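Local coordinates for ATP:cob(I)alamin adenosyltransferase (Salmonella enterica subsp. enterica serovar Livingstone, PDB 5CX7), which probably converts cob(I)alamin to adenosylcobalamin, the cofactor of propanediol dehydratase, and carries a C-terminal domain, crystallised here, that binds heme, at residues E[91-94]-E[95-99]. Numbering follows the deposited sequence.
Sequences YGLE and SHLQG. With NA (sodium ion), chain B.
A sodium ion is held at the start of this one-turn helix, where two consecutive residues, Glu94 and Ser95, supply two of its ligands and one further atom from outside 91-99 completes those found. Glu94 OE2 lies 2.3 Å from the sodium, a direct bond from one carboxylate oxygen, while the more distant Ser95 OG also binds it. With CG between the backbone N and the carbonyl carbon (chi1 67°) and a second bend at chi2, the Glu94 chain curls back past the amide of Ser95 to the metal. The same turn illustrates how a very short helix begins and ends. From the N-cap position, Gly92 O accepts His96 N at 3.0 Å, nearly straight at 165°, and more obliquely Ser95 N, which comes from above the carbonyl plane. Gly92 O also lies over the centre of the His96 ring, 3.1 Å above its plane. Leu97 N bonds to Leu93 O, and on that flank Leu93 CD1 meets Leu97 CD1 at 3.8 Å. A Schellman motif ends the helix: Gly99 N reaches Glu94 O at 2.9 Å, Gln98 N bonds to Ser95 O, and Gln98, as C-prime residue, takes positive phi. Helix 93-96 stands away from the four-stranded sheet, between helix 59-72 and strand 107-112 in sequence; Lys65 NZ, on helix 59-72 of the same chain, hydrogen-bonds Gly99 O, and Phe104 of a second subunit meets the His96 ring.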
loop_
_atom_site.group_PDB
_atom_site.type_symbol
_atom_site.label_atom_id
_atom_site.label_comp_id
_atom_site.label_asym_id
_atom_site.label_seq_id
_atom_site.Cartn_x
_atom_site.Cartn_y
_atom_site.Cartn_z
ATOM N N TYR E 91 20.873 -5.482 9.340
ATOM C CA TYR E 91 20.833 -4.537 8.217
ATOM C C TYR E 91 19.586 -4.786 7.312
ATOM O O TYR E 91 19.281 -5.916 6.932
ATOM C CB TYR E 91 22.122 -4.628 7.384
ATOM C CG TYR E 91 22.060 -3.747 6.177
ATOM C CD1 TYR E 91 22.178 -2.390 6.281
ATOM C CD2 TYR E 91 21.839 -4.307 4.901
ATOM C CE1 TYR E 91 22.067 -1.554 5.190
ATOM C CE2 TYR E 91 21.676 -3.479 3.790
ATOM C CZ TYR E 91 21.825 -2.122 3.925
ATOM O OH TYR E 91 21.667 -1.322 2.834
ATOM N N GLY E 92 18.920 -3.686 6.937
ATOM C CA GLY E 92 17.736 -3.725 6.111
ATOM C C GLY E 92 16.423 -3.858 6.818
ATOM O O GLY E 92 15.396 -3.799 6.170
ATOM N N LEU E 93 16.440 -4.027 8.170
ATOM C CA LEU E 93 15.237 -4.385 8.910
ATOM C C LEU E 93 14.079 -3.428 8.715
ATOM O O LEU E 93 12.940 -3.870 8.531
ATOM C CB LEU E 93 15.548 -4.480 10.417
ATOM C CG LEU E 93 14.436 -4.934 11.290
ATOM C CD1 LEU E 93 14.167 -6.428 11.104
ATOM C CD2 LEU E 93 14.802 -4.643 12.748
ATOM N N GLU E 94 14.403 -2.143 8.653
ATOM C CA GLU E 94 13.410 -1.097 8.489
ATOM C C GLU E 94 12.644 -1.256 7.158
ATOM O O GLU E 94 11.440 -0.956 7.089
ATOM C CB GLU E 94 13.962 0.294 8.641
ATOM C CG GLU E 94 14.953 0.829 7.614
ATOM C CD GLU E 94 16.351 0.221 7.649
ATOM O OE1 GLU E 94 16.746 -0.433 8.630
ATOM O OE2 GLU E 94 17.016 0.306 6.588
ATOM N N SER E 95 13.322 -1.721 6.115
ATOM C CA SER E 95 12.622 -1.961 4.825
ATOM C C SER E 95 11.910 -3.308 4.825
ATOM O O SER E 95 10.794 -3.461 4.261
ATOM C CB SER E 95 13.623 -1.975 3.718
ATOM O OG SER E 95 14.165 -0.720 3.558
ATOM N N HIS E 96 12.517 -4.318 5.449
ATOM C CA HIS E 96 11.854 -5.613 5.542
ATOM C C HIS E 96 10.476 -5.530 6.180
ATOM O O HIS E 96 9.613 -6.352 5.839
ATOM C CB HIS E 96 12.666 -6.624 6.324
ATOM C CG HIS E 96 14.060 -6.742 5.854
ATOM N ND1 HIS E 96 15.116 -6.986 6.701
ATOM C CD2 HIS E 96 14.589 -6.667 4.608
ATOM C CE1 HIS E 96 16.234 -7.093 6.003
ATOM N NE2 HIS E 96 15.942 -6.849 4.737
ATOM N N LEU E 97 10.334 -4.665 7.211
ATOM C CA LEU E 97 9.118 -4.569 7.907
ATOM C C LEU E 97 8.304 -3.350 7.393
ATOM O O LEU E 97 7.376 -2.923 8.086
ATOM C CB LEU E 97 9.422 -4.481 9.410
ATOM C CG LEU E 97 10.005 -5.791 9.950
ATOM C CD1 LEU E 97 10.447 -5.581 11.365
ATOM C CD2 LEU E 97 8.966 -6.908 9.875
ATOM N N GLN E 98 8.609 -2.871 6.201
ATOM C CA GLN E 98 7.789 -1.855 5.456
ATOM C C GLN E 98 7.581 -0.595 6.294
ATOM O O GLN E 98 6.476 -0.044 6.336
ATOM C CB GLN E 98 6.420 -2.433 5.042
ATOM C CG GLN E 98 6.437 -3.810 4.369
ATOM C CD GLN E 98 5.022 -4.379 4.193
ATOM O OE1 GLN E 98 4.268 -3.922 3.360
ATOM N NE2 GLN E 98 4.676 -5.402 4.997
ATOM N N GLY E 99 8.628 -0.199 7.004
ATOM C CA GLY E 99 8.554 1.012 7.793
ATOM C C GLY E 99 7.870 0.902 9.135
ATOM O O GLY E 99 7.733 1.911 9.809
HETATM NA NA NA B . 16.860 -0.443 4.436
#